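Local coordinates for putative hemin transport system, substrate-binding protein (Burkholderia cenocepacia J2315, PDB 5GIZ), which binds heme in the periplasm and probably hands it on to an ABC-type heme importer of the inner membrane, at residues R142-A147 and T261-L266; E102-K107 and Q126-D131; T18-G23 and P42-R47. All blocks are in the same frame, centred on the assembly; numbering follows the deposited sequence. Where two conformers were deposited one is given.

Contact 1. Residues R142-A147 and T261-L266; sequences RVPGGA and TLHRRL
P144 lays the CG–CD side of its ring against H263, its CG 3.6 Å from H263 CD2, with the two side chains crossing at about a right angle. The imidazole stands off helix 255-269 because CG lies anti to the backbone N (chi1 174°), and this turn carries its NE2 out to the backbone of the loop. There NE2 gives a hydrogen bond of 2.7 Å to R142 O. The bond is fairly straight, 160° at the hydrogen; the acceptor sits in the ring plane, and the nitrogen approaches R142 O nearly along the C=O axis. H263 must therefore carry a proton on NE2, and its rotation is set by a bond at one edge and by proline carbons nearby.

In this class of periplasmic binding protein a single long helix, here 118-141, spans the two lobes, and the loop 142-147 is where the chain leaves it to enter the second lobe at strand 151-159. A type II beta turn from V143 to G146, closed by G146 N to V143 O at 2.8 Å, shapes the exit and presents P144 to the C-terminal helix.

At the next ring atom, P144 CB meets L266 CB at 4.0 Å in an apolar contact. L266 reaches on to V206 of strand 206-210, while P144 also touches P150 and L270.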
loop_
_atom_site.group_PDB
_atom_site.type_symbol
_atom_site.label_atom_id
_atom_site.label_comp_id
_atom_site.label_asym_id
_atom_site.label_seq_id
_atom_site.Cartn_x
_atom_site.Cartn_y
_atom_site.Cartn_z
ATOM N N ARG A 142 -10.241 10.638 -19.188
ATOM C CA ARG A 142 -10.355 12.003 -18.773
ATOM C C ARG A 142 -9.437 12.324 -17.589
ATOM O O ARG A 142 -9.451 11.643 -16.560
ATOM C CB ARG A 142 -11.807 12.276 -18.420
ATOM C CG ARG A 142 -12.189 13.718 -18.449
ATOM C CD ARG A 142 -13.671 13.880 -18.147
ATOM N NE ARG A 142 -14.548 13.230 -19.139
ATOM C CZ ARG A 142 -15.054 13.811 -20.226
ATOM N NH1 ARG A 142 -14.783 15.081 -20.527
ATOM N NH2 ARG A 142 -15.845 13.107 -21.025
ATOM N N VAL A 143 -8.692 13.403 -17.747
ATOM C CA VAL A 143 -7.809 13.885 -16.688
ATOM C C VAL A 143 -8.687 14.489 -15.601
ATOM O O VAL A 143 -9.601 15.262 -15.890
ATOM C CB VAL A 143 -6.870 14.979 -17.241
ATOM C CG1 VAL A 143 -5.906 15.478 -16.191
ATOM C CG2 VAL A 143 -6.103 14.462 -18.466
ATOM N N PRO A 144 -8.444 14.144 -14.336
ATOM C CA PRO A 144 -9.172 14.810 -13.233
ATOM C C PRO A 144 -9.056 16.334 -13.363
ATOM O O PRO A 144 -7.936 16.860 -13.442
ATOM C CB PRO A 144 -8.480 14.284 -11.984
ATOM C CG PRO A 144 -8.002 12.902 -12.419
ATOM C CD PRO A 144 -7.508 13.142 -13.826
ATOM N N GLY A 145 -10.201 17.025 -13.362
ATOM C CA GLY A 145 -10.216 18.457 -13.583
ATOM C C GLY A 145 -10.342 18.923 -15.005
ATOM O O GLY A 145 -10.558 20.120 -15.247
ATOM N N GLY A 146 -10.166 17.998 -15.932
ATOM C CA GLY A 146 -10.412 18.229 -17.361
ATOM C C GLY A 146 -9.381 19.020 -18.114
ATOM O O GLY A 146 -9.656 19.477 -19.243
ATOM N N ALA A 147 -8.214 19.222 -17.546
ATOM C CA ALA A 147 -7.170 20.031 -18.175
ATOM C C ALA A 147 -5.856 19.275 -18.046
ATOM O O ALA A 147 -5.792 18.123 -18.435
ATOM C CB ALA A 147 -7.083 21.392 -17.520
ATOM N N THR A 261 -10.247 4.038 -8.266
ATOM C CA THR A 261 -10.897 4.718 -7.188
ATOM C C THR A 261 -10.266 6.038 -6.886
ATOM O O THR A 261 -10.976 7.072 -6.734
ATOM C CB THR A 261 -10.885 3.855 -5.911
ATOM O OG1 THR A 261 -11.563 2.602 -6.191
ATOM C CG2 THR A 261 -11.599 4.521 -4.728
ATOM N N LEU A 262 -8.932 6.070 -6.850
ATOM C CA LEU A 262 -8.266 7.357 -6.689
ATOM C C LEU A 262 -8.617 8.351 -7.831
ATOM O O LEU A 262 -8.896 9.509 -7.608
ATOM C CB LEU A 262 -6.767 7.144 -6.642
ATOM C CG LEU A 262 -5.966 8.443 -6.438
ATOM C CD1 LEU A 262 -6.425 9.179 -5.197
ATOM C CD2 LEU A 262 -4.485 8.121 -6.375
ATOM N N HIS A 263 -8.606 7.859 -9.060
ATOM C CA HIS A 263 -8.933 8.700 -10.209
ATOM C C HIS A 263 -10.405 9.211 -10.102
ATOM O O HIS A 263 -10.664 10.381 -10.333
ATOM C CB HIS A 263 -8.762 7.902 -11.511
ATOM C CG HIS A 263 -9.206 8.616 -12.733
ATOM N ND1 HIS A 263 -10.441 8.376 -13.286
ATOM C CD2 HIS A 263 -8.591 9.518 -13.534
ATOM C CE1 HIS A 263 -10.584 9.131 -14.364
ATOM N NE2 HIS A 263 -9.456 9.781 -14.574
ATOM N N ARG A 264 -11.330 8.360 -9.666
ATOM C CA ARG A 264 -12.717 8.790 -9.501
ATOM C C ARG A 264 -12.774 9.882 -8.454
ATOM O O ARG A 264 -13.424 10.904 -8.647
ATOM C CB ARG A 264 -13.639 7.642 -9.015
ATOM C CG ARG A 264 -15.078 8.008 -8.744
ATOM C CD ARG A 264 -15.901 6.974 -7.951
ATOM N NE ARG A 264 -16.109 5.790 -8.755
ATOM C CZ ARG A 264 -15.559 4.618 -8.530
ATOM N NH1 ARG A 264 -14.816 4.405 -7.477
ATOM N NH2 ARG A 264 -15.811 3.599 -9.358
ATOM N N ARG A 265 -12.125 9.649 -7.328
ATOM C CA ARG A 265 -12.174 10.610 -6.228
ATOM C C ARG A 265 -11.547 11.962 -6.536
ATOM O O ARG A 265 -12.075 13.052 -6.216
ATOM C CB ARG A 265 -11.641 10.039 -4.907
ATOM C CG ARG A 265 -12.450 8.813 -4.433
ATOM C CD ARG A 265 -12.082 8.387 -3.015
ATOM N NE ARG A 265 -12.882 7.234 -2.708
ATOM C CZ ARG A 265 -13.125 6.762 -1.494
ATOM N NH1 ARG A 265 -12.617 7.325 -0.401
ATOM N NH2 ARG A 265 -13.917 5.757 -1.390
ATOM N N LEU A 266 -10.452 11.908 -7.264
ATOM C CA LEU A 266 -9.793 13.155 -7.654
ATOM C C LEU A 266 -10.689 13.869 -8.681
ATOM O O LEU A 266 -10.808 15.110 -8.646
ATOM C CB LEU A 266 -8.444 12.869 -8.293
ATOM C CG LEU A 266 -7.343 12.361 -7.377
ATOM C CD1 LEU A 266 -6.091 12.127 -8.174
ATOM C CD2 LEU A 266 -6.973 13.355 -6.294
#

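Contact 2. Residues E102-K107 and Q126-D131; sequences ESVRAK and QRFDRD
Segments 102-107 and 126-131 run nearly antiparallel, their short helix axes at 162° and 11.1 Å apart at closest approach, and R105 and F128 have the closest CA atoms. F128 points into the interface and packs on V104 and R105. Its CG is anti to the backbone N (chi1 178°), which sends the ring out toward helix 101-114, where V104 CG1 comes to 3.6 Å from both F128 CE2 and F128 CZ. The valine and phenylalanine side chains cross at about a right angle. On the CE1 side the aliphatic part of R105 packs against the same ring, R105 CG lying 3.8 Å from F128 CE1.

Beyond that methylene the arginine chain bends at chi3 (83°), bringing its guanidinium to the carboxylate of D129 in a salt bridge. The grip is side-on and two-pronged: R105 NE bonds D129 OD1 at 2.9 Å, and R105 NH2 bonds D129 OD2 at 2.8 Å. Both oxygens are met on their syn sides, and the guanidinium and carboxylate planes are nearly coplanar. The remaining terminal nitrogen turns back to its own helix, where R105 NH1 meets the syn lone pair of E102 OE2 at 2.8 Å, so that E102, R105 and D129 form a salt-bridge network.

The contact packs helix 101-114 against the long helix 118-141 that follows it in a helical hairpin, and L255 of helix 255-269 closes over both V104 and F128. In the conformer described, one of two modelled for R105, the guanidinium is held near its own plane by two carboxylates, and its positive charge probably eases the proximity of E102 and D129, both of which are likely to be ionised here.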
loop_
_atom_site.group_PDB
_atom_site.type_symbol
_atom_site.label_atom_id
_atom_site.label_comp_id
_atom_site.label_asym_id
_atom_site.label_seq_id
_atom_site.Cartn_x
_atom_site.Cartn_y
_atom_site.Cartn_z
ATOM N N GLU A 102 4.529 -3.566 -12.418
ATOM C CA GLU A 102 5.312 -4.796 -12.597
ATOM C C GLU A 102 5.683 -5.434 -11.277
ATOM O O GLU A 102 5.755 -6.677 -11.165
ATOM C CB GLU A 102 6.573 -4.534 -13.406
ATOM C CG GLU A 102 7.222 -5.830 -13.864
ATOM C CD GLU A 102 6.276 -6.508 -14.842
ATOM O OE1 GLU A 102 6.051 -5.955 -15.937
ATOM O OE2 GLU A 102 5.711 -7.520 -14.425
ATOM N N SER A 103 5.980 -4.616 -10.279
ATOM C CA SER A 103 6.337 -5.104 -8.971
ATOM C C SER A 103 5.139 -5.903 -8.346
ATOM O O SER A 103 5.357 -6.901 -7.664
ATOM C CB SER A 103 6.718 -3.883 -8.104
ATOM O OG SER A 103 7.078 -4.319 -6.825
ATOM N N VAL A 104 3.898 -5.516 -8.641
ATOM C CA VAL A 104 2.750 -6.227 -8.112
ATOM C C VAL A 104 2.659 -7.563 -8.838
ATOM O O VAL A 104 2.378 -8.592 -8.227
ATOM C CB VAL A 104 1.425 -5.486 -8.330
ATOM C CG1 VAL A 104 0.235 -6.283 -7.834
ATOM C CG2 VAL A 104 1.509 -4.103 -7.737
ATOM N N ARG A 105 2.853 -7.514 -10.167
ATOM C CA ARG A 105 2.814 -8.755 -10.953
ATOM C C ARG A 105 3.855 -9.758 -10.449
ATOM O O ARG A 105 3.584 -10.987 -10.391
ATOM C CB ARG A 105 3.042 -8.455 -12.425
ATOM C CG ARG A 105 1.939 -7.562 -12.951
ATOM C CD ARG A 105 2.201 -7.156 -14.345
ATOM N NE ARG A 105 1.769 -8.201 -15.244
ATOM C CZ ARG A 105 2.521 -8.848 -16.126
ATOM N NH1 ARG A 105 3.869 -8.674 -16.194
ATOM N NH2 ARG A 105 1.900 -9.728 -16.953
ATOM N N ALA A 106 5.019 -9.274 -10.002
ATOM C CA ALA A 106 6.047 -10.140 -9.439
ATOM C C ALA A 106 5.640 -10.712 -8.080
ATOM O O ALA A 106 6.002 -11.816 -7.742
ATOM C CB ALA A 106 7.377 -9.392 -9.329
ATOM N N LYS A 107 4.866 -9.972 -7.307
ATOM C CA LYS A 107 4.321 -10.495 -6.065
ATOM C C LYS A 107 3.341 -11.643 -6.397
ATOM O O LYS A 107 3.313 -12.669 -5.760
ATOM C CB LYS A 107 3.602 -9.407 -5.255
ATOM C CG LYS A 107 4.501 -8.338 -4.660
ATOM C CD LYS A 107 3.727 -7.255 -3.921
ATOM C CE LYS A 107 4.529 -5.959 -3.750
ATOM N NZ LYS A 107 3.789 -4.957 -2.914
ATOM N N GLN A 126 -3.769 -13.167 -14.999
ATOM C CA GLN A 126 -4.569 -12.868 -16.149
ATOM C C GLN A 126 -5.724 -11.923 -15.776
ATOM O O GLN A 126 -5.990 -10.974 -16.483
ATOM C CB GLN A 126 -5.043 -14.175 -16.731
ATOM C CG GLN A 126 -5.953 -14.060 -17.907
ATOM C CD GLN A 126 -6.491 -15.442 -18.285
ATOM O OE1 GLN A 126 -7.297 -16.027 -17.562
ATOM N NE2 GLN A 126 -6.006 -15.981 -19.334
ATOM N N ARG A 127 -6.369 -12.155 -14.629
ATOM C CA ARG A 127 -7.461 -11.263 -14.150
ATOM C C ARG A 127 -6.933 -9.874 -13.840
ATOM O O ARG A 127 -7.479 -8.848 -14.249
ATOM C CB ARG A 127 -8.111 -11.808 -12.851
ATOM C CG ARG A 127 -8.753 -13.173 -12.977
ATOM C CD ARG A 127 -9.818 -13.484 -11.923
ATOM N NE ARG A 127 -9.379 -13.440 -10.524
ATOM C CZ ARG A 127 -8.713 -14.404 -9.882
ATOM N NH1 ARG A 127 -8.348 -15.546 -10.485
ATOM N NH2 ARG A 127 -8.406 -14.219 -8.603
ATOM N N PHE A 128 -5.842 -9.841 -13.075
ATOM C CA PHE A 128 -5.185 -8.621 -12.716
ATOM C C PHE A 128 -4.841 -7.796 -13.960
ATOM O O PHE A 128 -5.128 -6.591 -14.027
ATOM C CB PHE A 128 -3.937 -8.931 -11.891
ATOM C CG PHE A 128 -3.173 -7.734 -11.518
ATOM C CD1 PHE A 128 -2.208 -7.223 -12.362
ATOM C CD2 PHE A 128 -3.373 -7.103 -10.292
ATOM C CE1 PHE A 128 -1.442 -6.141 -12.028
ATOM C CE2 PHE A 128 -2.620 -6.015 -9.949
ATOM C CZ PHE A 128 -1.642 -5.517 -10.802
ATOM N N ASP A 129 -4.244 -8.445 -14.958
ATOM C CA ASP A 129 -3.832 -7.745 -16.176
ATOM C C ASP A 129 -4.991 -7.176 -16.970
ATOM O O ASP A 129 -4.913 -6.071 -17.465
ATOM C CB ASP A 129 -3.016 -8.662 -17.089
ATOM C CG ASP A 129 -1.602 -8.913 -16.590
ATOM O OD1 ASP A 129 -1.138 -8.242 -15.633
ATOM O OD2 ASP A 129 -0.877 -9.789 -17.170
ATOM N N ARG A 130 -6.123 -7.902 -16.993
ATOM C CA ARG A 130 -7.333 -7.414 -17.640
ATOM C C ARG A 130 -7.851 -6.205 -16.874
ATOM O O ARG A 130 -8.202 -5.178 -17.461
ATOM C CB ARG A 130 -8.361 -8.558 -17.699
ATOM C CG ARG A 130 -9.657 -8.243 -18.388
ATOM C CD ARG A 130 -10.427 -9.541 -18.601
ATOM N NE ARG A 130 -10.798 -10.253 -17.356
ATOM C CZ ARG A 130 -10.412 -11.486 -16.989
ATOM N NH1 ARG A 130 -9.601 -12.241 -17.744
ATOM N NH2 ARG A 130 -10.864 -11.994 -15.828
ATOM N N ASP A 131 -7.916 -6.333 -15.565
ATOM C CA ASP A 131 -8.383 -5.213 -14.777
ATOM C C ASP A 131 -7.463 -3.995 -14.885
ATOM O O ASP A 131 -7.914 -2.827 -14.894
ATOM C CB ASP A 131 -8.541 -5.605 -13.318
ATOM C CG ASP A 131 -9.667 -6.596 -13.089
ATOM O OD1 ASP A 131 -10.541 -6.787 -13.935
ATOM O OD2 ASP A 131 -9.705 -7.187 -12.028
#

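Contact 3. Residues T18-G23 and P42-R47; sequences TAFALG and PDAAKR
F20 carries the whole contact from its side, its ring reaching from helix 13-23 to the short helix 43-46. A44 puts its methyl over one face in a CH-pi contact, A44 CB lying 3.8 Å from the centroid of the F20 ring and 26° off its normal. The approach is displaced toward the rim, with A44 CB closest to F20 CE1 at 3.5 Å. A45 meets the ring on the far side of CZ, with both backbone and side chain: F20 CE2 is 3.6 Å from A45 CA and 3.7 Å from A45 CB. Nearer the root of the side chain, P42 brings its ring against F20, with P42 CD 3.9 Å from F20 CB.

P42, at the N-cap, and the two alanines belong to the first turn of the short helix. There the P42 carbonyl takes backbone bonds from A45 N and K46 N, winding the turn so that A44 and A45 both reach the F20 ring, and a cis peptide precedes the proline. On the other side, F20 CG lies anti to the carbonyl carbon (chi1 -77°), which points the ring across to this turn.

L32 of strand 30-35, A25 and L48 also pack on F20. Helix 13-23 follows strand 6-11 and leads to strand 30-35, a beta-alpha-beta crossover of the first lobe's parallel sheet; away from F20, L22 rests on helices 101-114 and 118-141.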
loop_
_atom_site.group_PDB
_atom_site.type_symbol
_atom_site.label_atom_id
_atom_site.label_comp_id
_atom_site.label_asym_id
_atom_site.label_seq_id
_atom_site.Cartn_x
_atom_site.Cartn_y
_atom_site.Cartn_z
ATOM N N THR A 18 -2.297 -10.942 -1.655
ATOM C CA THR A 18 -1.943 -11.794 -2.774
ATOM C C THR A 18 -2.184 -13.258 -2.449
ATOM O O THR A 18 -2.844 -13.983 -3.197
ATOM C CB THR A 18 -0.486 -11.537 -3.131
ATOM O OG1 THR A 18 -0.276 -10.160 -3.508
ATOM C CG2 THR A 18 -0.007 -12.424 -4.293
ATOM N N ALA A 19 -1.704 -13.676 -1.286
ATOM C CA ALA A 19 -1.936 -15.047 -0.884
ATOM C C ALA A 19 -3.397 -15.402 -0.829
ATOM O O ALA A 19 -3.834 -16.431 -1.358
ATOM C CB ALA A 19 -1.274 -15.338 0.437
ATOM N N PHE A 20 -4.204 -14.567 -0.185
ATOM C CA PHE A 20 -5.605 -14.905 -0.084
ATOM C C PHE A 20 -6.259 -14.896 -1.445
ATOM O O PHE A 20 -7.146 -15.693 -1.659
ATOM C CB PHE A 20 -6.348 -14.032 0.957
ATOM C CG PHE A 20 -6.092 -14.445 2.384
ATOM C CD1 PHE A 20 -6.540 -15.636 2.873
ATOM C CD2 PHE A 20 -5.324 -13.663 3.191
ATOM C CE1 PHE A 20 -6.254 -16.026 4.185
ATOM C CE2 PHE A 20 -5.093 -14.006 4.509
ATOM C CZ PHE A 20 -5.494 -15.206 4.985
ATOM N N ALA A 21 -5.814 -14.022 -2.370
ATOM C CA ALA A 21 -6.422 -13.886 -3.698
ATOM C C ALA A 21 -6.188 -15.126 -4.589
ATOM O O ALA A 21 -6.898 -15.332 -5.558
ATOM C CB ALA A 21 -5.886 -12.633 -4.387
ATOM N N LEU A 22 -5.185 -15.916 -4.260
ATOM C CA LEU A 22 -4.888 -17.141 -4.998
ATOM C C LEU A 22 -5.841 -18.282 -4.680
ATOM O O LEU A 22 -6.026 -19.155 -5.529
ATOM C CB LEU A 22 -3.438 -17.607 -4.764
ATOM C CG LEU A 22 -2.374 -16.644 -5.305
ATOM C CD1 LEU A 22 -1.028 -16.904 -4.648
ATOM C CD2 LEU A 22 -2.267 -16.802 -6.816
ATOM N N GLY A 23 -6.435 -18.302 -3.492
ATOM C CA GLY A 23 -7.490 -19.293 -3.187
ATOM C C GLY A 23 -7.756 -19.542 -1.716
ATOM O O GLY A 23 -7.719 -20.683 -1.266
ATOM N N PRO A 42 -8.146 -9.465 3.093
ATOM C CA PRO A 42 -9.580 -9.387 3.346
ATOM C C PRO A 42 -9.904 -9.826 4.778
ATOM O O PRO A 42 -9.024 -9.834 5.651
ATOM C CB PRO A 42 -10.131 -10.346 2.311
ATOM C CG PRO A 42 -9.053 -11.407 2.172
ATOM C CD PRO A 42 -7.747 -10.736 2.435
ATOM N N ASP A 43 -11.153 -10.172 5.062
ATOM C CA ASP A 43 -11.507 -10.551 6.466
ATOM C C ASP A 43 -10.681 -11.728 7.002
ATOM O O ASP A 43 -10.298 -11.754 8.159
ATOM C CB ASP A 43 -12.974 -10.936 6.579
ATOM C CG ASP A 43 -13.907 -9.753 6.479
ATOM O OD1 ASP A 43 -13.462 -8.588 6.636
ATOM O OD2 ASP A 43 -15.131 -9.983 6.234
ATOM N N ALA A 44 -10.291 -12.649 6.116
ATOM C CA ALA A 44 -9.446 -13.768 6.519
ATOM C C ALA A 44 -8.070 -13.341 7.028
ATOM O O ALA A 44 -7.451 -14.033 7.852
ATOM C CB ALA A 44 -9.254 -14.736 5.331
ATOM N N ALA A 45 -7.555 -12.216 6.519
ATOM C CA ALA A 45 -6.263 -11.706 6.965
ATOM C C ALA A 45 -6.387 -11.073 8.330
ATOM O O ALA A 45 -5.530 -11.240 9.224
ATOM C CB ALA A 45 -5.710 -10.661 5.953
ATOM N N LYS A 46 -7.438 -10.268 8.469
ATOM C CA LYS A 46 -7.705 -9.583 9.711
ATOM C C LYS A 46 -7.797 -10.540 10.915
ATOM O O LYS A 46 -7.235 -10.218 11.970
ATOM C CB LYS A 46 -8.964 -8.695 9.582
ATOM C CG LYS A 46 -9.156 -7.790 10.786
ATOM C CD LYS A 46 -10.379 -6.881 10.651
ATOM C CE LYS A 46 -10.233 -5.855 9.536
ATOM N NZ LYS A 46 -11.080 -6.221 8.366
ATOM N N ARG A 47 -8.403 -11.716 10.697
ATOM C CA ARG A 47 -8.479 -12.860 11.624
ATOM C C ARG A 47 -7.149 -13.523 12.076
ATOM O O ARG A 47 -7.115 -14.198 13.089
ATOM C CB ARG A 47 -9.248 -14.037 10.957
ATOM C CG ARG A 47 -10.752 -13.829 10.875
ATOM C CD ARG A 47 -11.489 -15.153 10.771
ATOM N NE ARG A 47 -11.389 -15.828 9.484
ATOM C CZ ARG A 47 -12.085 -15.512 8.383
ATOM N NH1 ARG A 47 -12.926 -14.490 8.359
ATOM N NH2 ARG A 47 -11.917 -16.228 7.287
#

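Overall arrangement
The three contacts lie in series along the two-lobed chain. Contact 3 packs the first lobe, contact 2 ties that lobe to helix 118-141, and contact 1 fixes the loop after it to the C-terminal helix. Contacts 2 and 3 touch, K107 O lying 3.6 Å from T18 CG2, with centres about 17 Å apart; those of contacts 1 and 3, about 30 Å. None includes a heme-binding residue. Heme, absent from this apo chain, touches G13, A171 and A172 in a heme-bound structure of this protein. Measured from side chains, A45 of contact 3 is about 7 Å from G13, V104 of contact 2 about 10 Å from A171, and L266 of contact 1 about 11 Å from A172.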